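Local coordinates for protein putative nitroreductase (Thermotoga maritima, PDB 1VKW) that is probably an oxidoreductase, classed as a putative nitroreductase of the FMN-dependent nitroreductase superfamily, at residues Ala18-Arg22 / Val88-Thr92; Leu44-Phe48 / Phe82-Ile87; Phe74-Val78 / Pro180-Gly184; Thr124-Arg128 / Ile153-Ser157; Glu144-Ile148 / Thr193-Phe198. All coordinates share one frame; numbering follows the deposited sequence.

In the fold
Two long helices, 74-93 and 180-198, tie most of these contacts together. Helix 74-93 serves contacts 1, 2 and 3; helix 180-198 serves contacts 3 and 5, so that contact 3 joins the two directly. Contact 1 is the buried one, mostly apolar except where Arg-22 turns to a sulfate; the others are partly buried. Contacts 3 and 5 are helix pairs without hydrogen bonds across them, 3 close and 5 wider. Contacts 2 and 4 hold loops, and there hydrogen bonds to backbone atoms do the work: a glutamine in contact 2, an arginine in contact 4. Contacts 1 and 4 meet at the same sulfate.

Contact 1 (Ala18-Arg22 / Val88-Thr92); sequences AIENR and VLFLT. With SO4 (sulfate ion), chain C.
Leu-89 supplies the apolar part of this contact with its CD2 methyl, which lies 3.9 Å from CG1 of Ile-19 and 4.3 Å from CB of Ala-18. Small Ala-18 suits the spot because helix 15-21 comes close to helix 74-93 here. Van der Waals packing continues at Thr-92, whose CG2 rests 3.3 Å from the carbonyl O of Ala-18, and at Arg-22, whose CD lies on CG1 of Val-88 at 3.5 Å. The long aliphatic stem of Arg-22 thus behaves as a hydrocarbon until its last atoms.

The polar interactions lie within one segment or toward a bound sulfate. Thr-92 OG1 bonds to Val-88 O at 2.9 Å from above the carbonyl plane, and since the same oxygen takes Thr-92 N, the hydroxyl is settled inside its own helix and can turn its methyl to the neighbour. Arg-22 starts with CG anti to its backbone N (chi1 -175°) and then bends at chi2 and chi3, which swings the guanidinium edge to the sulfate: NH1 and NH2 both donate to O3, at 3.0 and 3.1 Å, with the sulfur in the guanidinium plane. NH2 also bonds Leu-154 O.

Helix 180-198 closes over Ile-19 and Leu-89 through His-189, while Thr-98 of strand 97-101 touches Arg-22 and Val-88, and Ile-113 of strand 112-116 also reaches Val-88.

Contact 2 (Leu44-Phe48 / Phe82-Ile87); sequences LLVKF and FQGEQI
Gln-86 and Lys-47 form the tight part of this contact, where a side-chain amide reads the backbone of a loop that has no regular structure of its own. Lys-47 N donates to Gln-86 OE1 at 2.8 Å, in the carbonyl plane and on a lone pair, and Gln-86 NE2 returns a bond to Lys-47 O, also 2.8 Å, at 162°. A third bond, NE2 to Phe-82 O at 3.2 Å, comes from above that carbonyl's plane; with both amide ends engaged, the group has little freedom to flip. A water bridges OE1 and Leu-45 O.

Val-46 packs on this amide, crossing Gln-86 at about a right angle, its CG2 placed anti to the backbone N and 3.5 Å from OE1. The rest of the close packing lies beside it. The Phe-82 ring turns its edge to Lys-47, whose CG lies in the ring plane 3.8 Å from CE2. Phe-48 CB comes 3.2 Å from Gln-83 NE2, an amide that bonds elsewhere, to Glu-79, Lys-51 O and Leu-53 N among others.

The other side is looser. Leu-44 CD2 and Ile-87 CG1 are 4.2 Å apart, Leu-45 points away from the helix and is exposed, the Phe-48 ring leads outward, and the Lys-47 amine reaches Glu-201 in a salt bridge.

A glutamine suits its place because it both donates and accepts: it can pair with the N-H and C=O of one residue, much as a neighbouring strand would, and so ties the loop to helix 74-93 without adding charge to a buried position.

Contact 3 (Phe74-Val78 / Pro180-Gly184); sequences FDELV and PVDLG
Phe-74 carries CG anti to its backbone N (chi1 -164°), a torsion that swings the ring toward Pro-180 and lays one face over the proline CB; Leu-77 instead has CG anti to its carbonyl carbon (chi1 -75°) and lies beside the same proline, pointing the same way. The motif is a close helix-helix crossing: the first turns of helices 74-93 and 180-198 run at -42° with axes only 7.6 Å apart.

The ring contact is a CH-pi interaction, with Pro-180 CB 3.8 Å from the ring centroid and near the normal. At the ring's edge, Leu-183 CD1 meets CZ at 3.7 Å. Leu-77 lies against an adjacent side of the proline, CB to CG at 3.7 Å, and its CD2 touches CG2 of Val-181, while Val-78 CG2 packs on Pro-180 CB. Proline suits the first turn of a helix, where no amide hydrogen is required of it, and its compact ring gives a rigid apolar surface for larger side chains. Tyr-212 of strand 211-215 touches Phe-74, Val-78 and Leu-183.

Such nearness brings the backbones themselves together through CA-H...O contacts: Val-181 CA to Leu-77 O at 3.5 Å and Val-78 CA to Pro-180 O at 3.2 Å. Gly-184 makes the third, its CA 3.3 Å from Val-78 O, at a place where a CB would fall 2.0 Å from that oxygen.

Contact 4 (Thr124-Arg128 / Ile153-Ser157); sequences TRKRR and ILAPS. With SO4 (sulfate ion), chain C.
The side chains of Arg-127 and Ile-153 run alongside each other with opposite headings, the arginine's CB lying 4.0 Å from the isoleucine CG2. CG anti to the carbonyl carbon (chi1 -69°) and a bend at chi2 (-65°) fold the arginine over so that its planar head meets three successive carbonyls. NE donates to Ile-153 O at 2.9 Å, near the guanidinium plane and in that of the carbonyl. NH2 approaches Leu-154 O at 3.2 Å from well above the carbonyl plane and makes a weak bond to Ala-155 O. NH1 turns back on its own extended loop, to Lys-126 O at 2.9 Å, which fixes the head's rotation.

The edge formed by NH1 and NH2 is given to the sulfate, both nitrogens donating to O2, at 3.2 and 2.9 Å. A leucine in place of Arg-127 would probably leave the carbonyls of Ile-153 and Leu-154 without this donor, unpin loop 124-128 from loop 153-157, and cost the sulfate two of its bonds.

Arg-125 instead lies nearly perpendicular to Leu-154, its guanidinium presenting one face to the leucine, with CD 4.0 Å from CD2, while NH1 and NH2 bond to Glu-20 O and Ile-19 O of helix 15-21.

Arginine suits Arg-127's place because a flat, multiply donating group serves backbone and anion at once; Arg-125 only lies near the sulfate. With Arg-22 and Ser-24, Arg-127 makes an anion site; its sulfate is probably from the crystallisation liquor, but the site is consistent with holding a phosphate-like group.

Contact 5 (Glu144-Ile148 / Thr193-Phe198); sequences EIVKI and TAREIF
Ile-148 brings the end of its side chain in against helix 180-198. The base of the side chain lies against Thr-193 OG1: CB is 3.9 Å from that oxygen, and CG2 and CG1 come nearer, both at 3.6 Å. The hydroxyl bonds back to His-189 O of its own helix, so it can face hydrocarbon. CG1 also packs on CD1 of Ile-197, at 3.6 Å. At the tip, CD1 meets Ala-194 CB at 3.9 Å and CE2 of the Phe-198 ring at 4.1 Å. The side chain is a knob in a hole formed by Thr-193, Ala-194, Ile-197 and Phe-198, in a nearly antiparallel helix pair whose N-to-C directions differ by 151° with axes 10.1 Å apart. Replacing Ile-148 by an alanine is likely to open a gap among those four residues and deprive Ile-197 CD1 of its partner at CG1.

Small Ala-194 suits the bottom of the hole because it lets the isoleucine tip enter. Nearer the surface the stems of polar residues take over: Glu-144 bends at chi2 and sets CG 3.6 Å from Ile-197 CG2, while Lys-147 passes its CD along Ile-197 CD1 and carries its amine to Phe-16 of helix 15-21 in a cation-pi contact.

Contact 1 (Ala18-Arg22 / Val88-Thr92)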
# COMPACT_ATOMS: atom_id res chain seq x y z
N ALA A 18 2.06 6.13 8.67
CA ALA A 18 2.71 5.47 7.53
C ALA A 18 2.12 5.89 6.18
O ALA A 18 2.85 6.20 5.24
CB ALA A 18 2.64 3.96 7.67
N ILE A 19 0.79 5.89 6.08
CA ILE A 19 0.12 6.33 4.86
C ILE A 19 0.46 7.80 4.57
O ILE A 19 0.79 8.15 3.43
CB ILE A 19 -1.41 6.12 4.94
CG1 ILE A 19 -1.75 4.63 4.94
CG2 ILE A 19 -2.12 6.83 3.76
CD1 ILE A 19 -3.20 4.28 5.34
N GLU A 20 0.40 8.64 5.59
CA GLU A 20 0.65 10.07 5.41
C GLU A 20 2.13 10.35 5.10
O GLU A 20 2.43 11.32 4.40
CB GLU A 20 0.21 10.87 6.65
CG GLU A 20 -0.09 12.33 6.32
CD GLU A 20 -0.13 13.23 7.55
OE1 GLU A 20 -0.31 12.72 8.68
OE2 GLU A 20 -0.00 14.46 7.36
N ASN A 21 3.04 9.52 5.60
CA ASN A 21 4.48 9.71 5.33
C ASN A 21 5.01 8.95 4.11
O ASN A 21 6.19 9.04 3.79
CB ASN A 21 5.31 9.34 6.55
CG ASN A 21 5.20 10.35 7.66
OD1 ASN A 21 5.20 11.56 7.42
ND2 ASN A 21 5.11 9.87 8.90
N ARG A 22 4.15 8.19 3.44
CA ARG A 22 4.56 7.46 2.24
C ARG A 22 4.55 8.39 1.04
O ARG A 22 3.49 8.91 0.68
CB ARG A 22 3.65 6.27 1.96
CG ARG A 22 4.14 5.42 0.77
CD ARG A 22 3.08 4.93 -0.17
NE ARG A 22 2.16 5.98 -0.62
CZ ARG A 22 2.40 6.84 -1.61
NH1 ARG A 22 3.55 6.83 -2.28
NH2 ARG A 22 1.48 7.74 -1.93
N VAL A 88 5.08 -1.83 1.18
CA VAL A 88 5.44 -0.40 1.06
C VAL A 88 5.23 0.33 2.36
O VAL A 88 6.10 1.05 2.84
CB VAL A 88 4.62 0.30 -0.06
CG1 VAL A 88 4.72 1.82 0.04
CG2 VAL A 88 5.10 -0.15 -1.42
N LEU A 89 4.05 0.13 2.95
CA LEU A 89 3.70 0.81 4.19
C LEU A 89 4.55 0.34 5.36
O LEU A 89 4.86 1.12 6.26
CB LEU A 89 2.21 0.60 4.48
CG LEU A 89 1.28 1.36 3.54
CD1 LEU A 89 -0.18 1.04 3.85
CD2 LEU A 89 1.53 2.88 3.62
N PHE A 90 4.93 -0.93 5.35
CA PHE A 90 5.85 -1.44 6.34
C PHE A 90 7.23 -0.77 6.19
O PHE A 90 7.84 -0.33 7.17
CB PHE A 90 5.97 -2.96 6.22
CG PHE A 90 7.05 -3.54 7.07
CD1 PHE A 90 7.01 -3.38 8.46
CD2 PHE A 90 8.11 -4.23 6.51
CE1 PHE A 90 8.01 -3.91 9.25
CE2 PHE A 90 9.11 -4.76 7.30
CZ PHE A 90 9.06 -4.60 8.68
N LEU A 91 7.70 -0.68 4.95
CA LEU A 91 9.00 -0.06 4.67
C LEU A 91 8.99 1.42 5.04
O LEU A 91 9.99 1.93 5.56
CB LEU A 91 9.38 -0.25 3.20
CG LEU A 91 9.78 -1.67 2.76
CD1 LEU A 91 9.94 -1.73 1.24
CD2 LEU A 91 11.05 -2.10 3.44
N THR A 92 7.88 2.10 4.75
CA THR A 92 7.68 3.50 5.15
C THR A 92 7.87 3.67 6.65
O THR A 92 8.61 4.55 7.10
CB THR A 92 6.26 3.99 4.76
OG1 THR A 92 6.06 3.89 3.35
CG2 THR A 92 6.10 5.47 5.05
S SO4 C . 2.96 10.04 -4.57
O1 SO4 C . 2.77 10.51 -5.94
O2 SO4 C . 1.94 10.62 -3.73
O3 SO4 C . 2.90 8.59 -4.58
O4 SO4 C . 4.27 10.47 -4.07

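Contact 2 (Leu44-Phe48 / Phe82-Ile87)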
# COMPACT_ATOMS: atom_id res chain seq x y z
N LEU A 44 7.16 -9.89 8.23
CA LEU A 44 5.95 -9.08 8.14
C LEU A 44 4.76 -9.99 7.90
O LEU A 44 4.77 -10.80 6.97
CB LEU A 44 6.07 -8.05 7.01
CG LEU A 44 4.84 -7.16 6.72
CD1 LEU A 44 4.45 -6.32 7.93
CD2 LEU A 44 5.09 -6.27 5.50
N LEU A 45 3.73 -9.88 8.74
CA LEU A 45 2.48 -10.59 8.50
C LEU A 45 1.71 -9.84 7.42
O LEU A 45 1.44 -8.63 7.56
CB LEU A 45 1.63 -10.70 9.77
CG LEU A 45 0.50 -11.74 9.72
CD1 LEU A 45 1.06 -13.14 9.92
CD2 LEU A 45 -0.58 -11.44 10.75
N VAL A 46 1.38 -10.54 6.34
CA VAL A 46 0.67 -9.93 5.21
C VAL A 46 -0.72 -10.53 5.08
O VAL A 46 -0.88 -11.75 5.19
CB VAL A 46 1.47 -10.06 3.87
CG1 VAL A 46 1.51 -11.50 3.36
CG2 VAL A 46 0.91 -9.13 2.80
N LYS A 47 -1.72 -9.67 4.90
CA LYS A 47 -3.07 -10.13 4.58
C LYS A 47 -3.15 -10.40 3.08
O LYS A 47 -2.57 -9.67 2.28
CB LYS A 47 -4.10 -9.07 4.98
CG LYS A 47 -5.54 -9.48 4.72
CD LYS A 47 -6.04 -10.42 5.78
CE LYS A 47 -7.51 -10.75 5.57
NZ LYS A 47 -8.07 -11.51 6.72
N PHE A 48 -3.87 -11.45 2.70
CA PHE A 48 -4.09 -11.72 1.29
C PHE A 48 -5.55 -12.11 1.05
O PHE A 48 -6.26 -12.52 1.97
CB PHE A 48 -3.12 -12.79 0.76
CG PHE A 48 -3.17 -14.10 1.50
CD1 PHE A 48 -4.10 -15.07 1.16
CD2 PHE A 48 -2.26 -14.39 2.50
CE1 PHE A 48 -4.13 -16.30 1.82
CE2 PHE A 48 -2.28 -15.60 3.17
CZ PHE A 48 -3.22 -16.56 2.83
N PHE A 82 -2.41 -5.31 -3.52
CA PHE A 82 -2.86 -5.43 -2.13
C PHE A 82 -1.71 -5.82 -1.19
O PHE A 82 -1.47 -5.17 -0.17
CB PHE A 82 -4.00 -6.46 -2.05
CG PHE A 82 -4.66 -6.54 -0.70
CD1 PHE A 82 -5.46 -5.50 -0.23
CD2 PHE A 82 -4.50 -7.66 0.10
CE1 PHE A 82 -6.09 -5.57 1.02
CE2 PHE A 82 -5.10 -7.74 1.36
CZ PHE A 82 -5.90 -6.69 1.81
N GLN A 83 -0.97 -6.87 -1.56
CA GLN A 83 0.15 -7.32 -0.75
C GLN A 83 1.34 -6.37 -0.86
O GLN A 83 2.01 -6.11 0.13
CB GLN A 83 0.56 -8.74 -1.14
CG GLN A 83 -0.46 -9.78 -0.71
CD GLN A 83 -0.15 -11.17 -1.23
OE1 GLN A 83 1.01 -11.58 -1.30
NE2 GLN A 83 -1.19 -11.90 -1.60
N GLY A 84 1.58 -5.88 -2.07
CA GLY A 84 2.68 -4.97 -2.35
C GLY A 84 2.61 -3.66 -1.57
O GLY A 84 3.62 -3.18 -1.05
N GLU A 85 1.41 -3.09 -1.46
CA GLU A 85 1.27 -1.86 -0.70
C GLU A 85 1.40 -2.10 0.81
O GLU A 85 1.88 -1.23 1.53
CB GLU A 85 -0.03 -1.12 -1.06
CG GLU A 85 -0.18 0.26 -0.43
CD GLU A 85 0.81 1.31 -0.91
OE1 GLU A 85 1.68 1.02 -1.76
OE2 GLU A 85 0.72 2.47 -0.44
N GLN A 86 1.03 -3.29 1.30
CA GLN A 86 1.30 -3.65 2.69
C GLN A 86 2.80 -3.58 2.99
O GLN A 86 3.22 -3.07 4.03
CB GLN A 86 0.74 -5.04 3.02
CG GLN A 86 -0.77 -5.02 3.23
CD GLN A 86 -1.34 -6.40 3.43
OE1 GLN A 86 -1.21 -6.97 4.52
NE2 GLN A 86 -1.94 -6.96 2.39
N ILE A 87 3.60 -4.09 2.05
CA ILE A 87 5.06 -4.06 2.17
C ILE A 87 5.60 -2.62 2.12
O ILE A 87 6.47 -2.25 2.92
CB ILE A 87 5.71 -4.95 1.09
CG1 ILE A 87 5.27 -6.41 1.27
CG2 ILE A 87 7.23 -4.84 1.14
CD1 ILE A 87 5.53 -7.29 0.05
O HOH W 1 0.55 -6.11 6.58

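Contact 3 (Phe74-Val78 / Pro180-Gly184)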
# COMPACT_ATOMS: atom_id res chain seq x y z
N PHE A 74 -7.00 -10.14 -13.79
CA PHE A 74 -7.48 -9.10 -12.88
C PHE A 74 -7.23 -9.42 -11.38
O PHE A 74 -6.57 -8.63 -10.67
CB PHE A 74 -8.96 -8.82 -13.13
CG PHE A 74 -9.45 -7.54 -12.50
CD1 PHE A 74 -9.97 -7.53 -11.22
CD2 PHE A 74 -9.38 -6.34 -13.21
CE1 PHE A 74 -10.42 -6.34 -10.64
CE2 PHE A 74 -9.83 -5.15 -12.64
CZ PHE A 74 -10.34 -5.15 -11.35
N ASP A 75 -7.73 -10.56 -10.92
CA ASP A 75 -7.68 -10.89 -9.48
C ASP A 75 -6.23 -11.03 -8.95
O ASP A 75 -5.93 -10.61 -7.83
CB ASP A 75 -8.46 -12.18 -9.18
CG ASP A 75 -9.95 -12.06 -9.52
OD1 ASP A 75 -10.47 -10.92 -9.53
OD2 ASP A 75 -10.67 -13.04 -9.80
N GLU A 76 -5.35 -11.60 -9.77
CA GLU A 76 -3.96 -11.79 -9.34
C GLU A 76 -3.22 -10.47 -9.25
O GLU A 76 -2.33 -10.31 -8.42
CB GLU A 76 -3.21 -12.75 -10.27
CG GLU A 76 -3.66 -14.20 -10.20
CD GLU A 76 -4.63 -14.59 -11.30
OE1 GLU A 76 -5.79 -14.13 -11.28
OE2 GLU A 76 -4.22 -15.37 -12.19
N LEU A 77 -3.57 -9.52 -10.12
CA LEU A 77 -2.95 -8.20 -10.08
C LEU A 77 -3.46 -7.35 -8.91
O LEU A 77 -2.69 -6.59 -8.32
CB LEU A 77 -3.14 -7.48 -11.41
CG LEU A 77 -2.25 -8.00 -12.55
CD1 LEU A 77 -2.73 -7.42 -13.87
CD2 LEU A 77 -0.79 -7.67 -12.32
N VAL A 78 -4.74 -7.47 -8.56
CA VAL A 78 -5.27 -6.86 -7.33
C VAL A 78 -4.49 -7.39 -6.12
O VAL A 78 -4.09 -6.62 -5.25
CB VAL A 78 -6.80 -7.10 -7.17
CG1 VAL A 78 -7.31 -6.67 -5.80
CG2 VAL A 78 -7.57 -6.37 -8.22
N PRO A 180 -6.25 -3.13 -11.93
CA PRO A 180 -6.30 -4.05 -10.81
C PRO A 180 -5.19 -3.82 -9.78
O PRO A 180 -5.47 -3.88 -8.59
CB PRO A 180 -6.23 -5.44 -11.47
CG PRO A 180 -5.69 -5.22 -12.84
CD PRO A 180 -6.06 -3.83 -13.22
N VAL A 181 -3.98 -3.49 -10.21
CA VAL A 181 -2.89 -3.26 -9.25
C VAL A 181 -3.21 -2.05 -8.37
O VAL A 181 -3.15 -2.14 -7.15
CB VAL A 181 -1.52 -3.09 -9.95
CG1 VAL A 181 -0.41 -2.92 -8.91
CG2 VAL A 181 -1.22 -4.29 -10.82
N ASP A 182 -3.60 -0.95 -9.00
CA ASP A 182 -4.01 0.27 -8.30
C ASP A 182 -5.20 0.01 -7.37
O ASP A 182 -5.24 0.51 -6.25
CB ASP A 182 -4.33 1.39 -9.30
CG ASP A 182 -3.13 1.76 -10.20
OD1 ASP A 182 -1.98 1.79 -9.71
OD2 ASP A 182 -3.24 2.03 -11.41
N LEU A 183 -6.17 -0.78 -7.84
CA LEU A 183 -7.30 -1.22 -7.01
C LEU A 183 -6.81 -1.89 -5.73
O LEU A 183 -7.24 -1.53 -4.64
CB LEU A 183 -8.20 -2.20 -7.77
CG LEU A 183 -9.67 -2.24 -7.32
CD1 LEU A 183 -10.48 -3.13 -8.25
CD2 LEU A 183 -9.84 -2.68 -5.89
N GLY A 184 -5.89 -2.84 -5.89
CA GLY A 184 -5.33 -3.57 -4.76
C GLY A 184 -4.59 -2.66 -3.80
O GLY A 184 -4.71 -2.82 -2.59

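Contact 4 (Thr124-Arg128 / Ile153-Ser157)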
# COMPACT_ATOMS: atom_id res chain seq x y z
N THR A 124 5.62 16.81 -2.19
CA THR A 124 4.35 17.40 -2.60
C THR A 124 3.38 16.26 -2.82
O THR A 124 3.79 15.15 -3.16
CB THR A 124 4.53 18.19 -3.91
OG1 THR A 124 5.11 17.34 -4.91
CG2 THR A 124 5.55 19.31 -3.74
N ARG A 125 2.10 16.52 -2.60
CA ARG A 125 1.08 15.51 -2.83
C ARG A 125 -0.04 16.13 -3.61
O ARG A 125 -0.72 17.03 -3.12
CB ARG A 125 0.54 14.98 -1.50
CG ARG A 125 0.22 13.49 -1.51
CD ARG A 125 0.52 12.89 -0.17
NE ARG A 125 0.74 11.46 -0.18
CZ ARG A 125 1.05 10.77 0.91
NH1 ARG A 125 1.20 11.39 2.07
NH2 ARG A 125 1.20 9.46 0.85
N LYS A 126 -0.22 15.66 -4.83
CA LYS A 126 -1.30 16.14 -5.66
C LYS A 126 -2.34 15.05 -5.74
O LYS A 126 -2.04 13.93 -6.16
CB LYS A 126 -0.80 16.52 -7.05
CG LYS A 126 0.09 17.76 -7.04
CD LYS A 126 0.45 18.20 -8.45
CE LYS A 126 0.73 19.69 -8.54
NZ LYS A 126 0.52 20.17 -9.94
N ARG A 127 -3.55 15.38 -5.33
CA ARG A 127 -4.67 14.48 -5.47
C ARG A 127 -5.87 15.29 -5.85
O ARG A 127 -6.02 16.46 -5.46
CB ARG A 127 -4.96 13.72 -4.16
CG ARG A 127 -3.92 12.70 -3.75
CD ARG A 127 -3.77 11.51 -4.68
NE ARG A 127 -2.83 10.52 -4.15
CZ ARG A 127 -1.51 10.62 -4.19
NH1 ARG A 127 -0.90 11.65 -4.78
NH2 ARG A 127 -0.76 9.66 -3.65
N ARG A 128 -6.74 14.65 -6.62
CA ARG A 128 -8.02 15.24 -6.97
C ARG A 128 -8.87 15.31 -5.71
O ARG A 128 -8.61 14.58 -4.73
CB ARG A 128 -8.69 14.43 -8.08
CG ARG A 128 -7.85 14.40 -9.35
CD ARG A 128 -8.60 13.95 -10.60
NE ARG A 128 -9.02 12.57 -10.49
CZ ARG A 128 -8.32 11.52 -10.93
NH1 ARG A 128 -7.13 11.68 -11.52
NH2 ARG A 128 -8.82 10.30 -10.78
N ILE A 153 -7.36 7.61 -0.55
CA ILE A 153 -6.99 8.56 -1.63
C ILE A 153 -5.50 8.90 -1.64
O ILE A 153 -4.96 9.26 -2.68
CB ILE A 153 -7.81 9.91 -1.51
CG1 ILE A 153 -9.31 9.68 -1.69
CG2 ILE A 153 -7.31 10.97 -2.51
CD1 ILE A 153 -9.65 8.61 -2.65
N LEU A 154 -4.84 8.80 -0.50
CA LEU A 154 -3.40 9.03 -0.44
C LEU A 154 -2.58 7.86 -1.02
O LEU A 154 -1.36 7.94 -1.08
CB LEU A 154 -2.95 9.36 0.99
CG LEU A 154 -3.60 10.63 1.57
CD1 LEU A 154 -3.30 10.80 3.03
CD2 LEU A 154 -3.19 11.88 0.78
N ALA A 155 -3.25 6.79 -1.44
CA ALA A 155 -2.56 5.66 -2.05
C ALA A 155 -1.84 6.11 -3.31
O ALA A 155 -2.29 7.06 -3.96
CB ALA A 155 -3.56 4.54 -2.40
N PRO A 156 -0.74 5.44 -3.66
CA PRO A 156 -0.09 5.71 -4.92
C PRO A 156 -0.85 5.01 -6.03
O PRO A 156 -1.64 4.09 -5.77
CB PRO A 156 1.30 5.09 -4.73
CG PRO A 156 1.06 3.93 -3.81
CD PRO A 156 -0.04 4.40 -2.89
N SER A 157 -0.64 5.47 -7.25
CA SER A 157 -1.21 4.83 -8.43
C SER A 157 -0.27 5.09 -9.60
O SER A 157 0.39 6.13 -9.64
CB SER A 157 -2.61 5.37 -8.71
OG SER A 157 -2.62 6.79 -8.88
S SO4 C . 2.96 10.04 -4.57
O1 SO4 C . 2.77 10.51 -5.94
O2 SO4 C . 1.94 10.62 -3.73
O3 SO4 C . 2.90 8.59 -4.58
O4 SO4 C . 4.27 10.47 -4.07

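Contact 5 (Glu144-Ile148 / Thr193-Phe198)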
# COMPACT_ATOMS: atom_id res chain seq x y z
N GLU A 144 -15.80 7.88 10.86
CA GLU A 144 -14.81 6.81 10.64
C GLU A 144 -14.58 6.64 9.14
O GLU A 144 -13.46 6.39 8.70
CB GLU A 144 -15.26 5.46 11.24
CG GLU A 144 -15.41 5.43 12.74
CD GLU A 144 -16.77 5.92 13.22
OE1 GLU A 144 -17.54 6.49 12.41
OE2 GLU A 144 -17.05 5.74 14.42
N ILE A 145 -15.64 6.79 8.35
CA ILE A 145 -15.55 6.49 6.92
C ILE A 145 -14.83 7.62 6.18
O ILE A 145 -14.04 7.36 5.27
CB ILE A 145 -16.93 6.21 6.32
CG1 ILE A 145 -17.72 5.23 7.20
CG2 ILE A 145 -16.79 5.67 4.91
CD1 ILE A 145 -16.98 3.93 7.55
N VAL A 146 -15.10 8.87 6.58
CA VAL A 146 -14.37 10.01 6.04
C VAL A 146 -12.87 9.72 6.19
O VAL A 146 -12.11 9.83 5.22
CB VAL A 146 -14.75 11.32 6.74
CG1 VAL A 146 -13.91 12.46 6.20
CG2 VAL A 146 -16.24 11.63 6.54
N LYS A 147 -12.45 9.29 7.38
CA LYS A 147 -11.04 9.01 7.62
C LYS A 147 -10.49 7.91 6.71
O LYS A 147 -9.41 8.07 6.12
CB LYS A 147 -10.81 8.63 9.09
CG LYS A 147 -9.33 8.57 9.48
CD LYS A 147 -9.18 8.44 10.99
CE LYS A 147 -7.80 8.90 11.47
NZ LYS A 147 -7.68 8.82 12.95
N ILE A 148 -11.22 6.80 6.58
CA ILE A 148 -10.77 5.70 5.71
C ILE A 148 -10.65 6.16 4.26
O ILE A 148 -9.69 5.82 3.59
CB ILE A 148 -11.70 4.48 5.81
CG1 ILE A 148 -11.60 3.83 7.20
CG2 ILE A 148 -11.35 3.46 4.76
CD1 ILE A 148 -12.78 2.96 7.54
N THR A 193 -6.65 0.70 7.50
CA THR A 193 -7.21 1.77 8.35
C THR A 193 -8.50 1.33 9.03
O THR A 193 -8.71 1.61 10.22
CB THR A 193 -7.43 3.06 7.56
OG1 THR A 193 -8.24 2.80 6.42
CG2 THR A 193 -6.11 3.58 6.98
N ALA A 194 -9.33 0.58 8.30
CA ALA A 194 -10.56 0.04 8.89
C ALA A 194 -10.26 -0.94 10.03
O ALA A 194 -10.96 -0.97 11.05
CB ALA A 194 -11.41 -0.64 7.81
N ARG A 195 -9.20 -1.73 9.87
CA ARG A 195 -8.76 -2.68 10.87
C ARG A 195 -8.37 -1.96 12.16
O ARG A 195 -8.75 -2.37 13.26
CB ARG A 195 -7.58 -3.50 10.34
CG ARG A 195 -7.13 -4.64 11.23
CD ARG A 195 -6.02 -5.49 10.62
NE ARG A 195 -4.73 -4.81 10.66
CZ ARG A 195 -3.60 -5.28 10.15
NH1 ARG A 195 -3.58 -6.46 9.53
NH2 ARG A 195 -2.49 -4.57 10.25
N GLU A 196 -7.60 -0.88 12.00
CA GLU A 196 -7.22 -0.00 13.10
C GLU A 196 -8.42 0.68 13.77
O GLU A 196 -8.53 0.68 15.00
CB GLU A 196 -6.22 1.06 12.61
CG GLU A 196 -5.79 2.07 13.66
CD GLU A 196 -5.05 1.45 14.83
OE1 GLU A 196 -4.36 0.43 14.63
OE2 GLU A 196 -5.15 1.99 15.95
N ILE A 197 -9.31 1.26 12.96
CA ILE A 197 -10.44 2.02 13.48
C ILE A 197 -11.42 1.14 14.25
O ILE A 197 -11.79 1.47 15.37
CB ILE A 197 -11.17 2.78 12.35
CG1 ILE A 197 -10.30 3.96 11.91
CG2 ILE A 197 -12.54 3.31 12.83
CD1 ILE A 197 -10.76 4.63 10.65
N PHE A 198 -11.81 0.02 13.66
CA PHE A 198 -12.88 -0.81 14.22
C PHE A 198 -12.35 -1.86 15.15
O PHE A 198 -13.12 -2.48 15.88
CB PHE A 198 -13.74 -1.41 13.10
CG PHE A 198 -14.57 -0.39 12.37
CD1 PHE A 198 -15.69 0.17 12.98
CD2 PHE A 198 -14.20 0.06 11.11
CE1 PHE A 198 -16.44 1.13 12.34
CE2 PHE A 198 -14.95 1.02 10.47
CZ PHE A 198 -16.07 1.56 11.08